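PDB 3JVA: dipeptide Epimerase, which belongs to the mandelate racemase/muconate lactonizing enzyme family of the enolase superfamily and holds a magnesium ion in its barrel domain. Local coordinates for residues Asn77-Glu82 / Asp108-Lys113; Lys2-His7 / Glu37-Leu42; Ala168-Val173 / Ile203-Asp208; Leu186-Asn191 / Tyr209-Val214. One frame throughout, in Å; residues are numbered along the deposited sequence.

How the contacts relate
Contacts 1 and 2 lie in the N-terminal domain, with centres about 11 Å apart. Contacts 3 and 4 lie in the barrel domain, with centres about 9 Å apart, on the other side of the chain's centre. Contact 1 is buried packing of a turn on a helix. Contact 2, partly buried, pairs the sheet's two inner strands through backbone hydrogen bonds, with charged side chains along its exposed rim. The two touch, as Pro78 meets Ile3 and Leu109 meets Thr38. Contact 3 is apolar and joins two helices of the outer layer. Contact 4 joins the strands next to them, combines backbone bonds with apolar packing, and carries Asp189 of the magnesium site.

Contact 1 (Asn77-Glu82 / Asp108-Lys113); sequences NPFNIE and DLMGQK
Met110 lays its side chain over one face of the Phe79 ring. Its CG stands 3.7 Å from the centroid of the Phe79 ring, 24° off the ring normal, and makes a CH-pi contact. The ring and the methionine chain run antiparallel. The far end of the ring reaches the helix backbone, where Phe79 CZ lies 3.5 Å from Met110 O. The sulfur follows at a slant. Met110 SD is 4.5 Å from the Phe79 centroid in a Met-aromatic contact. A bend at the last torsion (chi3 -135°) then turns the methyl away from the ring, toward the turn: Met110 CE ends 3.4 Å from Pro78 O and beside CB of Ile81. Lys113 meets the same ring differently. It passes across the edge of the ring, with its CB 3.9 Å from Phe79 CE2. Its ammonium leads away to a salt bridge with Glu40.

The contact joins the turn before helix 81-91 to helix 96-114 in the N-terminal domain of the enolase superfamily. Residues Asn77 to Asn80 form a type I turn. An Asx turn lies within it: Phe79 N donates to Asn77 OD1 over 2.9 Å, from above the carbonyl plane. Asn80 is the N-cap of the helix and accepts from Lys83 N. Pro78 packs next to this, with its CG 3.7 Å from Leu109 CD1. Leu109 also touches Ile36 and Thr38 of strand 29-38. Leu116 of the second subunit packs on Phe79, and Glu82 OE1 accepts from Lys312 N of that subunit.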
loop_
_atom_site.group_PDB
_atom_site.type_symbol
_atom_site.label_atom_id
_atom_site.label_comp_id
_atom_site.label_asym_id
_atom_site.label_seq_id
_atom_site.Cartn_x
_atom_site.Cartn_y
_atom_site.Cartn_z
ATOM N N ASN B 77 20.732 -26.530 -33.237
ATOM C CA ASN B 77 21.568 -25.482 -33.818
ATOM C C ASN B 77 22.052 -24.618 -32.656
ATOM O O ASN B 77 21.247 -24.191 -31.835
ATOM C CB ASN B 77 20.736 -24.616 -34.763
ATOM C CG ASN B 77 21.580 -23.653 -35.567
ATOM O OD1 ASN B 77 22.559 -23.097 -35.067
ATOM N ND2 ASN B 77 21.193 -23.434 -36.822
ATOM N N PRO B 78 23.367 -24.357 -32.567
ATOM C CA PRO B 78 23.880 -23.526 -31.469
ATOM C C PRO B 78 23.214 -22.147 -31.395
ATOM O O PRO B 78 23.125 -21.551 -30.324
ATOM C CB PRO B 78 25.374 -23.440 -31.779
ATOM C CG PRO B 78 25.654 -24.790 -32.375
ATOM C CD PRO B 78 24.479 -24.961 -33.325
ATOM N N PHE B 79 22.760 -21.636 -32.536
ATOM C CA PHE B 79 22.096 -20.334 -32.579
ATOM C C PHE B 79 20.728 -20.376 -31.911
ATOM O O PHE B 79 20.186 -19.342 -31.509
ATOM C CB PHE B 79 21.950 -19.865 -34.026
ATOM C CG PHE B 79 23.181 -19.206 -34.562
ATOM C CD1 PHE B 79 23.494 -17.899 -34.198
ATOM C CD2 PHE B 79 24.059 -19.906 -35.380
ATOM C CE1 PHE B 79 24.672 -17.297 -34.642
ATOM C CE2 PHE B 79 25.238 -19.312 -35.826
ATOM C CZ PHE B 79 25.542 -18.005 -35.452
ATOM N N ASN B 80 20.170 -21.575 -31.802
ATOM C CA ASN B 80 18.874 -21.737 -31.162
ATOM C C ASN B 80 19.123 -21.758 -29.657
ATOM O O ASN B 80 18.840 -22.748 -28.968
ATOM C CB ASN B 80 18.220 -23.044 -31.609
ATOM C CG ASN B 80 16.754 -23.113 -31.240
ATOM O OD1 ASN B 80 16.250 -22.276 -30.487
ATOM N ND2 ASN B 80 16.056 -24.119 -31.768
ATOM N N ILE B 81 19.663 -20.652 -29.153
ATOM C CA ILE B 81 19.976 -20.537 -27.731
ATOM C C ILE B 81 18.685 -20.572 -26.907
ATOM O O ILE B 81 18.684 -20.969 -25.738
ATOM C CB ILE B 81 20.779 -19.230 -27.463
ATOM C CG1 ILE B 81 21.305 -19.216 -26.026
ATOM C CG2 ILE B 81 19.912 -18.008 -27.727
ATOM C CD1 ILE B 81 22.337 -20.302 -25.731
ATOM N N GLU B 82 17.587 -20.168 -27.537
ATOM C CA GLU B 82 16.278 -20.174 -26.898
ATOM C C GLU B 82 15.889 -21.611 -26.547
ATOM O O GLU B 82 15.497 -21.897 -25.414
ATOM C CB GLU B 82 15.236 -19.552 -27.838
ATOM C CG GLU B 82 15.345 -18.033 -27.968
ATOM C CD GLU B 82 14.745 -17.297 -26.782
ATOM O OE1 GLU B 82 13.504 -17.224 -26.686
ATOM O OE2 GLU B 82 15.508 -16.792 -25.933
ATOM N N ASP B 108 30.211 -19.209 -28.250
ATOM C CA ASP B 108 31.528 -19.265 -28.892
ATOM C C ASP B 108 31.306 -19.771 -30.319
ATOM O O ASP B 108 31.864 -19.227 -31.277
ATOM C CB ASP B 108 32.462 -20.205 -28.120
ATOM C CG ASP B 108 33.894 -20.179 -28.647
ATOM O OD1 ASP B 108 34.262 -19.211 -29.346
ATOM O OD2 ASP B 108 34.656 -21.120 -28.347
ATOM N N LEU B 109 30.466 -20.799 -30.450
ATOM C CA LEU B 109 30.146 -21.371 -31.758
ATOM C C LEU B 109 29.438 -20.353 -32.647
ATOM O O LEU B 109 29.672 -20.310 -33.853
ATOM C CB LEU B 109 29.277 -22.631 -31.603
ATOM C CG LEU B 109 30.024 -23.925 -31.238
ATOM C CD1 LEU B 109 29.028 -25.033 -30.905
ATOM C CD2 LEU B 109 30.922 -24.343 -32.412
ATOM N N MET B 110 28.562 -19.537 -32.064
ATOM C CA MET B 110 27.871 -18.515 -32.844
ATOM C C MET B 110 28.901 -17.558 -33.451
ATOM O O MET B 110 28.821 -17.203 -34.631
ATOM C CB MET B 110 26.901 -17.721 -31.961
ATOM C CG MET B 110 25.667 -18.496 -31.531
ATOM S SD MET B 110 24.494 -17.417 -30.678
ATOM C CE MET B 110 24.033 -18.465 -29.263
ATOM N N GLY B 111 29.864 -17.136 -32.640
ATOM C CA GLY B 111 30.888 -16.227 -33.135
ATOM C C GLY B 111 31.734 -16.872 -34.219
ATOM O O GLY B 111 32.054 -16.247 -35.233
ATOM N N GLN B 112 32.091 -18.134 -34.014
ATOM C CA GLN B 112 32.906 -18.842 -34.988
ATOM C C GLN B 112 32.186 -18.999 -36.326
ATOM O O GLN B 112 32.790 -18.803 -37.377
ATOM C CB GLN B 112 33.331 -20.198 -34.427
ATOM C CG GLN B 112 34.332 -20.048 -33.287
ATOM C CD GLN B 112 34.859 -21.367 -32.782
ATOM O OE1 GLN B 112 35.299 -22.212 -33.561
ATOM N NE2 GLN B 112 34.835 -21.549 -31.467
ATOM N N LYS B 113 30.897 -19.326 -36.289
ATOM C CA LYS B 113 30.127 -19.485 -37.523
ATOM C C LYS B 113 29.920 -18.145 -38.234
ATOM O O LYS B 113 29.994 -18.070 -39.466
ATOM C CB LYS B 113 28.766 -20.122 -37.227
ATOM C CG LYS B 113 27.912 -20.376 -38.464
ATOM C CD LYS B 113 28.590 -21.354 -39.422
ATOM C CE LYS B 113 27.666 -21.732 -40.577
ATOM N NZ LYS B 113 28.331 -22.636 -41.561
#

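Contact 2 (Lys2-His7 / Glu37-Leu42); sequences KIKQVH and ETEEGL
Ile3 pairs with Thr38 (non-hydrogen-bonded) and Gln5 with Glu37 (hydrogen-bonded) in an antiparallel ladder whose register slips by one residue between the two pairs. The slip is a classic beta bulge: Lys4 and Gln5 both face Glu37. It lies where strands 3-21 and 29-38 meet, in the antiparallel sheet of the N-terminal domain. Glu37 O takes two bonds, one from Lys4 N at 2.7 Å and a longer one from Gln5 N at 3.2 Å. The first donor lies in the carbonyl plane and the second is tilted 21° from it. In return Glu37 N donates to Gln5 O over 2.9 Å. Past the bulge, Glu39 N donates to Lys2 O at 2.8 Å.

Glu37 also reaches His7. Its OE1 meets the edge of the imidazole, 3.4 Å from His7 CE1, with ring and carboxylate planes 54° apart. Glu39 bends at its second torsion (chi2 -66°) and brings its carboxylate across the stem of Lys4, with Glu39 OE2 3.1 Å from Lys4 CG. Lys4 NZ stays 4.8 Å from Glu39 OE1. It lies near the carboxylates of both Glu37 and Glu39 without touching either, so any attraction is probably weak and partly screened by solvent.

Ile3 and Val6 both touch Ile73 of helix 59-73. Thr38 to Gly41 form a type I turn. One water joins Lys2 N to the backbone N and carboxylate of Glu40. A second donates to both Ile3 O and Glu39 OE2, at 2.8 Å from each.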
loop_
_atom_site.group_PDB
_atom_site.type_symbol
_atom_site.label_atom_id
_atom_site.label_comp_id
_atom_site.label_asym_id
_atom_site.label_seq_id
_atom_site.Cartn_x
_atom_site.Cartn_y
_atom_site.Cartn_z
ATOM N N LYS B 2 24.737 -27.642 -36.760
ATOM C CA LYS B 2 24.134 -28.605 -35.850
ATOM C C LYS B 2 25.156 -29.243 -34.920
ATOM O O LYS B 2 26.253 -29.601 -35.343
ATOM C CB LYS B 2 23.422 -29.694 -36.661
ATOM C CG LYS B 2 22.885 -30.854 -35.840
ATOM C CD LYS B 2 22.229 -31.921 -36.721
ATOM C CE LYS B 2 20.851 -31.498 -37.212
ATOM N NZ LYS B 2 20.891 -30.265 -38.042
ATOM N N ILE B 3 24.783 -29.384 -33.651
ATOM C CA ILE B 3 25.659 -29.987 -32.656
ATOM C C ILE B 3 25.819 -31.484 -32.911
ATOM O O ILE B 3 24.838 -32.217 -33.002
ATOM C CB ILE B 3 25.104 -29.777 -31.226
ATOM C CG1 ILE B 3 25.135 -28.286 -30.876
ATOM C CG2 ILE B 3 25.914 -30.598 -30.216
ATOM C CD1 ILE B 3 24.529 -27.960 -29.518
ATOM N N LYS B 4 27.061 -31.931 -33.039
ATOM C CA LYS B 4 27.329 -33.345 -33.277
ATOM C C LYS B 4 27.597 -34.070 -31.968
ATOM O O LYS B 4 27.085 -35.163 -31.728
ATOM C CB LYS B 4 28.538 -33.517 -34.200
ATOM C CG LYS B 4 28.909 -34.974 -34.438
ATOM C CD LYS B 4 30.105 -35.119 -35.359
ATOM C CE LYS B 4 30.435 -36.590 -35.581
ATOM N NZ LYS B 4 31.574 -36.771 -36.523
ATOM N N GLN B 5 28.401 -33.454 -31.112
ATOM C CA GLN B 5 28.733 -34.075 -29.842
ATOM C C GLN B 5 29.154 -33.022 -28.835
ATOM O O GLN B 5 29.583 -31.927 -29.202
ATOM C CB GLN B 5 29.863 -35.093 -30.043
ATOM C CG GLN B 5 30.202 -35.930 -28.815
ATOM C CD GLN B 5 28.999 -36.669 -28.260
ATOM O OE1 GLN B 5 28.250 -36.134 -27.445
ATOM N NE2 GLN B 5 28.798 -37.902 -28.715
ATOM N N VAL B 6 29.009 -33.363 -27.563
ATOM C CA VAL B 6 29.376 -32.479 -26.469
ATOM C C VAL B 6 30.379 -33.233 -25.602
ATOM O O VAL B 6 30.062 -34.281 -25.049
ATOM C CB VAL B 6 28.141 -32.109 -25.613
ATOM C CG1 VAL B 6 28.568 -31.267 -24.416
ATOM C CG2 VAL B 6 27.124 -31.352 -26.467
ATOM N N HIS B 7 31.589 -32.699 -25.493
ATOM C CA HIS B 7 32.645 -33.326 -24.704
ATOM C C HIS B 7 32.904 -32.511 -23.444
ATOM O O HIS B 7 32.920 -31.284 -23.498
ATOM C CB HIS B 7 33.936 -33.394 -25.527
ATOM C CG HIS B 7 33.745 -33.952 -26.904
ATOM N ND1 HIS B 7 33.848 -33.181 -28.042
ATOM C CD2 HIS B 7 33.437 -35.202 -27.325
ATOM C CE1 HIS B 7 33.614 -33.932 -29.105
ATOM N NE2 HIS B 7 33.361 -35.162 -28.697
ATOM N N GLU B 37 31.143 -29.772 -30.331
ATOM C CA GLU B 37 31.571 -29.965 -31.708
ATOM C C GLU B 37 30.360 -30.004 -32.626
ATOM O O GLU B 37 29.386 -30.692 -32.338
ATOM C CB GLU B 37 32.361 -31.272 -31.831
ATOM C CG GLU B 37 32.542 -31.758 -33.266
ATOM C CD GLU B 37 33.302 -33.072 -33.354
ATOM O OE1 GLU B 37 33.084 -33.951 -32.496
ATOM O OE2 GLU B 37 34.109 -33.232 -34.293
ATOM N N THR B 38 30.421 -29.256 -33.721
ATOM C CA THR B 38 29.325 -29.230 -34.680
ATOM C C THR B 38 29.631 -30.232 -35.785
ATOM O O THR B 38 30.773 -30.667 -35.933
ATOM C CB THR B 38 29.154 -27.838 -35.310
ATOM O OG1 THR B 38 30.356 -27.468 -35.997
ATOM C CG2 THR B 38 28.848 -26.807 -34.229
ATOM N N GLU B 39 28.610 -30.602 -36.547
ATOM C CA GLU B 39 28.782 -31.559 -37.635
ATOM C C GLU B 39 29.814 -31.069 -38.645
ATOM O O GLU B 39 30.570 -31.865 -39.204
ATOM C CB GLU B 39 27.451 -31.799 -38.352
ATOM C CG GLU B 39 26.410 -32.579 -37.551
ATOM C CD GLU B 39 26.823 -34.017 -37.281
ATOM O OE1 GLU B 39 27.571 -34.592 -38.104
ATOM O OE2 GLU B 39 26.384 -34.579 -36.253
ATOM N N GLU B 40 29.844 -29.759 -38.871
ATOM C CA GLU B 40 30.774 -29.167 -39.829
ATOM C C GLU B 40 32.217 -29.083 -39.342
ATOM O O GLU B 40 33.124 -28.781 -40.118
ATOM C CB GLU B 40 30.279 -27.778 -40.256
ATOM C CG GLU B 40 30.020 -26.811 -39.109
ATOM C CD GLU B 40 29.276 -25.562 -39.559
ATOM O OE1 GLU B 40 29.882 -24.707 -40.241
ATOM O OE2 GLU B 40 28.075 -25.444 -39.235
ATOM N N GLY B 41 32.438 -29.340 -38.057
ATOM C CA GLY B 41 33.793 -29.300 -37.542
ATOM C C GLY B 41 34.148 -28.141 -36.627
ATOM O O GLY B 41 35.230 -28.137 -36.043
ATOM N N LEU B 42 33.272 -27.148 -36.509
ATOM C CA LEU B 42 33.555 -26.021 -35.618
ATOM C C LEU B 42 33.380 -26.487 -34.178
ATOM O O LEU B 42 32.518 -27.317 -33.887
ATOM C CB LEU B 42 32.606 -24.853 -35.891
ATOM C CG LEU B 42 32.703 -24.162 -37.255
ATOM C CD1 LEU B 42 31.662 -23.055 -37.337
ATOM C CD2 LEU B 42 34.103 -23.601 -37.451
HETATM O O HOH W 1 27.276 -28.042 -38.499
HETATM O O HOH W 2 23.928 -33.860 -35.031
#

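Contact 3 (Ala168-Val173 / Ile203-Asp208); sequences ADIARV and IQALAD
This is a small apolar contact between two helices in the outer layer of the barrel domain. Helix 166-180 and helix 196-206 follow each other in that layer, with strand 185-189 between them in the chain. Leu206 carries most of the contact, reaching across to the neighbouring helix with both branches. One methyl, Leu206 CD1, packs 3.6 Å from Val173 CG2. The other, Leu206 CD2, lies 4.1 Å from Ile170 CG1. Leu206 CG sits beside its own backbone N and opposite the carbonyl carbon (chi1 -81°), which brings the fork over to the facing helix. Leu206 lies at a slant to both partners.

The backbones come fairly close here, with the CA atoms of Ile170 and Leu206 6.3 Å apart. Ile170 stretches further along the interface, where its CD1 meets Ala205 CB at 4.2 Å. Asp169 touches Leu206 CD1 with its CB, at 4.4 Å, and with its backbone O. Its carboxylate serves another purpose and accepts from Gly163 N and Thr164 OG1, in the turn after strand 157-161.

Tyr209 lies next to this patch and touches both Ile170 and Val173. The segment 168-173 thus packs against the helix and also against the chain that leaves it. Side-by-side packing of successive helices around a parallel strand core is the arrangement of a TIM-type beta/alpha barrel, here that of the enolase superfamily.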
loop_
_atom_site.group_PDB
_atom_site.type_symbol
_atom_site.label_atom_id
_atom_site.label_comp_id
_atom_site.label_asym_id
_atom_site.label_seq_id
_atom_site.Cartn_x
_atom_site.Cartn_y
_atom_site.Cartn_z
ATOM N N ALA B 168 39.656 -4.962 12.120
ATOM C CA ALA B 168 40.535 -5.563 11.129
ATOM C C ALA B 168 40.248 -4.984 9.745
ATOM O O ALA B 168 41.170 -4.686 8.987
ATOM C CB ALA B 168 40.350 -7.073 11.115
ATOM N N ASP B 169 38.967 -4.832 9.419
ATOM C CA ASP B 169 38.577 -4.276 8.123
ATOM C C ASP B 169 39.172 -2.879 7.974
ATOM O O ASP B 169 39.825 -2.566 6.978
ATOM C CB ASP B 169 37.047 -4.173 7.999
ATOM C CG ASP B 169 36.356 -5.529 7.949
ATOM O OD1 ASP B 169 36.987 -6.533 7.555
ATOM O OD2 ASP B 169 35.155 -5.582 8.283
ATOM N N ILE B 170 38.938 -2.042 8.978
ATOM C CA ILE B 170 39.430 -0.670 8.971
ATOM C C ILE B 170 40.947 -0.593 8.842
ATOM O O ILE B 170 41.468 0.228 8.091
ATOM C CB ILE B 170 38.972 0.076 10.245
ATOM C CG1 ILE B 170 37.457 0.300 10.180
ATOM C CG2 ILE B 170 39.708 1.407 10.377
ATOM C CD1 ILE B 170 36.867 0.963 11.410
ATOM N N ALA B 171 41.651 -1.453 9.569
ATOM C CA ALA B 171 43.110 -1.474 9.533
ATOM C C ALA B 171 43.639 -1.720 8.121
ATOM O O ALA B 171 44.571 -1.052 7.669
ATOM C CB ALA B 171 43.635 -2.541 10.485
ATOM N N ARG B 172 43.037 -2.682 7.428
ATOM C CA ARG B 172 43.444 -3.013 6.070
ATOM C C ARG B 172 43.123 -1.886 5.099
ATOM O O ARG B 172 43.968 -1.493 4.298
ATOM C CB ARG B 172 42.755 -4.303 5.615
ATOM C CG ARG B 172 43.273 -5.540 6.320
ATOM C CD ARG B 172 42.422 -6.768 6.045
ATOM N NE ARG B 172 42.954 -7.928 6.756
ATOM C CZ ARG B 172 42.207 -8.837 7.372
ATOM N NH1 ARG B 172 40.883 -8.727 7.369
ATOM N NH2 ARG B 172 42.784 -9.859 7.993
ATOM N N VAL B 173 41.903 -1.362 5.170
ATOM C CA VAL B 173 41.508 -0.280 4.279
ATOM C C VAL B 173 42.383 0.951 4.508
ATOM O O VAL B 173 42.811 1.610 3.563
ATOM C CB VAL B 173 40.019 0.087 4.477
ATOM C CG1 VAL B 173 39.674 1.329 3.676
ATOM C CG2 VAL B 173 39.141 -1.081 4.035
ATOM N N ILE B 203 29.669 0.327 7.413
ATOM C CA ILE B 203 29.873 1.028 6.155
ATOM C C ILE B 203 30.186 2.508 6.363
ATOM O O ILE B 203 31.073 3.060 5.707
ATOM C CB ILE B 203 28.649 0.846 5.230
ATOM C CG1 ILE B 203 28.554 -0.628 4.814
ATOM C CG2 ILE B 203 28.783 1.725 3.992
ATOM C CD1 ILE B 203 27.284 -0.991 4.058
ATOM N N GLN B 204 29.478 3.155 7.282
ATOM C CA GLN B 204 29.745 4.564 7.532
ATOM C C GLN B 204 31.144 4.752 8.117
ATOM O O GLN B 204 31.782 5.777 7.894
ATOM C CB GLN B 204 28.681 5.151 8.458
ATOM C CG GLN B 204 27.305 5.108 7.824
ATOM C CD GLN B 204 26.262 5.835 8.627
ATOM O OE1 GLN B 204 26.143 5.638 9.838
ATOM N NE2 GLN B 204 25.484 6.674 7.953
ATOM N N ALA B 205 31.628 3.757 8.851
ATOM C CA ALA B 205 32.968 3.838 9.429
ATOM C C ALA B 205 34.012 3.665 8.326
ATOM O O ALA B 205 35.021 4.370 8.293
ATOM C CB ALA B 205 33.146 2.771 10.495
ATOM N N LEU B 206 33.764 2.726 7.417
ATOM C CA LEU B 206 34.685 2.480 6.313
ATOM C C LEU B 206 34.657 3.623 5.302
ATOM O O LEU B 206 35.663 3.904 4.644
ATOM C CB LEU B 206 34.331 1.168 5.600
ATOM C CG LEU B 206 34.783 -0.172 6.194
ATOM C CD1 LEU B 206 36.294 -0.294 6.103
ATOM C CD2 LEU B 206 34.332 -0.285 7.620
ATOM N N ALA B 207 33.506 4.277 5.183
ATOM C CA ALA B 207 33.335 5.378 4.236
ATOM C C ALA B 207 34.332 6.521 4.427
ATOM O O ALA B 207 34.598 7.271 3.491
ATOM C CB ALA B 207 31.908 5.920 4.312
ATOM N N ASP B 208 34.875 6.660 5.633
ATOM C CA ASP B 208 35.842 7.724 5.902
ATOM C C ASP B 208 37.087 7.597 5.028
ATOM O O ASP B 208 37.860 8.546 4.899
ATOM C CB ASP B 208 36.278 7.715 7.371
ATOM C CG ASP B 208 35.157 8.100 8.320
ATOM O OD1 ASP B 208 34.380 9.016 7.985
ATOM O OD2 ASP B 208 35.064 7.496 9.410
#

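Contact 4 (Leu186-Asn191 / Tyr209-Val214); sequences LRLDAN and YQIELV. With MG (magnesium ion), chain O.
One water is gripped from both segments: it accepts from Leu186 N at 3.0 Å and donates to Gln210 O at 2.9 Å. Beyond it the two segments bond directly, running the same way with their directions 36° apart. Glu212 N donates to Leu186 O over 2.9 Å. Leu188 N donates to Leu213 O over 3.0 Å.

Arg187 and Glu212 lie side by side and form a salt bridge from NE to OE1. As modelled their flat groups are nearly coplanar, but the place of OE1 is doubtful, and so is the detail of the bridge. Each has a second partner, Asp132 for Arg187 and Arg316 for Glu212. Leu188 lies across Ile211, with Leu188 CG 3.8 Å from Ile211 CG2.

At the strand's end Asp189 OD2 binds the magnesium ion at 2.1 Å. Glu215, Asp240 and three waters are its other ligands. Asp189 OD1 accepts from Asn191 N in an Asx turn and from one of those waters, which probably steadies the carboxylate.

These are the two strands of a beta-alpha-beta unit whose helix is 196-206. Strand 185-189 runs between strands 157-161 and 213-215, and Leu186 reaches Ile176 of helix 166-180.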
loop_
_atom_site.group_PDB
_atom_site.type_symbol
_atom_site.label_atom_id
_atom_site.label_comp_id
_atom_site.label_asym_id
_atom_site.label_seq_id
_atom_site.Cartn_x
_atom_site.Cartn_y
_atom_site.Cartn_z
ATOM N N LEU B 186 38.399 1.921 -4.407
ATOM C CA LEU B 186 38.399 0.775 -3.511
ATOM C C LEU B 186 37.002 0.190 -3.410
ATOM O O LEU B 186 36.072 0.865 -2.971
ATOM C CB LEU B 186 38.882 1.184 -2.115
ATOM C CG LEU B 186 40.346 1.607 -1.978
ATOM C CD1 LEU B 186 40.614 2.056 -0.546
ATOM C CD2 LEU B 186 41.253 0.436 -2.341
ATOM N N ARG B 187 36.861 -1.060 -3.844
ATOM C CA ARG B 187 35.583 -1.772 -3.790
ATOM C C ARG B 187 35.650 -2.791 -2.674
ATOM O O ARG B 187 36.584 -3.593 -2.619
ATOM C CB ARG B 187 35.321 -2.524 -5.096
ATOM C CG ARG B 187 35.095 -1.637 -6.267
ATOM C CD ARG B 187 34.919 -2.421 -7.554
ATOM N NE ARG B 187 34.715 -1.490 -8.654
ATOM C CZ ARG B 187 34.959 -1.761 -9.927
ATOM N NH1 ARG B 187 35.424 -2.951 -10.282
ATOM N NH2 ARG B 187 34.753 -0.827 -10.842
ATOM N N LEU B 188 34.652 -2.785 -1.799
ATOM C CA LEU B 188 34.636 -3.733 -0.700
ATOM C C LEU B 188 33.537 -4.761 -0.908
ATOM O O LEU B 188 32.486 -4.449 -1.463
ATOM C CB LEU B 188 34.390 -3.007 0.624
ATOM C CG LEU B 188 35.252 -1.770 0.882
ATOM C CD1 LEU B 188 34.994 -1.276 2.294
ATOM C CD2 LEU B 188 36.729 -2.105 0.678
ATOM N N ASP B 189 33.795 -5.993 -0.488
ATOM C CA ASP B 189 32.783 -7.034 -0.582
ATOM C C ASP B 189 32.580 -7.510 0.843
ATOM O O ASP B 189 33.465 -8.144 1.415
ATOM C CB ASP B 189 33.249 -8.203 -1.451
ATOM C CG ASP B 189 32.116 -9.148 -1.789
ATOM O OD1 ASP B 189 31.219 -9.310 -0.934
ATOM O OD2 ASP B 189 32.121 -9.721 -2.900
ATOM N N ALA B 190 31.419 -7.200 1.420
ATOM C CA ALA B 190 31.127 -7.580 2.800
ATOM C C ALA B 190 30.658 -9.024 2.962
ATOM O O ALA B 190 30.424 -9.483 4.076
ATOM C CB ALA B 190 30.089 -6.620 3.396
ATOM N N ASN B 191 30.521 -9.730 1.844
ATOM C CA ASN B 191 30.107 -11.129 1.847
ATOM C C ASN B 191 29.054 -11.533 2.880
ATOM O O ASN B 191 29.286 -12.436 3.690
ATOM C CB ASN B 191 31.342 -12.026 1.982
ATOM C CG ASN B 191 32.204 -12.018 0.727
ATOM O OD1 ASN B 191 31.772 -12.456 -0.342
ATOM N ND2 ASN B 191 33.422 -11.513 0.851
ATOM N N TYR B 209 37.279 6.426 4.431
ATOM C CA TYR B 209 38.444 6.184 3.588
ATOM C C TYR B 209 38.139 6.258 2.099
ATOM O O TYR B 209 38.949 5.838 1.273
ATOM C CB TYR B 209 39.047 4.821 3.936
ATOM C CG TYR B 209 39.541 4.766 5.360
ATOM C CD1 TYR B 209 40.759 5.346 5.716
ATOM C CD2 TYR B 209 38.761 4.205 6.366
ATOM C CE1 TYR B 209 41.183 5.373 7.039
ATOM C CE2 TYR B 209 39.176 4.228 7.695
ATOM C CZ TYR B 209 40.388 4.815 8.022
ATOM O OH TYR B 209 40.799 4.853 9.333
ATOM N N GLN B 210 36.974 6.806 1.763
ATOM C CA GLN B 210 36.554 6.943 0.375
ATOM C C GLN B 210 36.360 5.569 -0.261
ATOM O O GLN B 210 37.282 5.006 -0.852
ATOM C CB GLN B 210 37.591 7.733 -0.431
ATOM C CG GLN B 210 37.224 7.872 -1.902
ATOM C CD GLN B 210 38.349 8.448 -2.743
ATOM O OE1 GLN B 210 38.767 9.591 -2.544
ATOM N NE2 GLN B 210 38.842 7.657 -3.692
ATOM N N ILE B 211 35.152 5.040 -0.144
ATOM C CA ILE B 211 34.840 3.731 -0.699
ATOM C C ILE B 211 33.954 3.892 -1.920
ATOM O O ILE B 211 32.975 4.631 -1.878
ATOM C CB ILE B 211 34.121 2.865 0.346
ATOM C CG1 ILE B 211 35.014 2.712 1.577
ATOM C CG2 ILE B 211 33.772 1.506 -0.241
ATOM C CD1 ILE B 211 36.413 2.204 1.263
ATOM N N GLU B 212 34.303 3.220 -3.013
ATOM C CA GLU B 212 33.502 3.316 -4.227
ATOM C C GLU B 212 32.153 2.621 -4.057
ATOM O O GLU B 212 31.118 3.133 -4.497
ATOM C CB GLU B 212 34.224 2.688 -5.420
ATOM C CG GLU B 212 33.379 2.749 -6.681
ATOM C CD GLU B 212 33.833 1.782 -7.746
ATOM O OE1 GLU B 212 34.402 0.732 -7.391
ATOM O OE2 GLU B 212 33.599 2.063 -8.936
ATOM N N LEU B 213 32.172 1.445 -3.437
ATOM C CA LEU B 213 30.946 0.693 -3.209
ATOM C C LEU B 213 31.150 -0.468 -2.252
ATOM O O LEU B 213 32.276 -0.919 -2.021
ATOM C CB LEU B 213 30.398 0.163 -4.540
ATOM C CG LEU B 213 31.276 -0.849 -5.287
ATOM C CD1 LEU B 213 31.117 -2.248 -4.674
ATOM C CD2 LEU B 213 30.873 -0.878 -6.756
ATOM N N VAL B 214 30.045 -0.945 -1.691
ATOM C CA VAL B 214 30.073 -2.083 -0.788
ATOM C C VAL B 214 29.115 -3.126 -1.336
ATOM O O VAL B 214 27.931 -2.860 -1.550
ATOM C CB VAL B 214 29.647 -1.709 0.634
ATOM C CG1 VAL B 214 29.577 -2.963 1.495
ATOM C CG2 VAL B 214 30.643 -0.719 1.223
HETATM MG MG MG O . 30.624 -10.545 -4.083
HETATM O O HOH W 3 37.224 4.638 -3.769
HETATM O O HOH W 4 29.298 -10.330 -2.504
HETATM O O HOH W 5 30.992 -12.442 -3.391
HETATM O O HOH W 6 32.130 -11.100 -5.512
#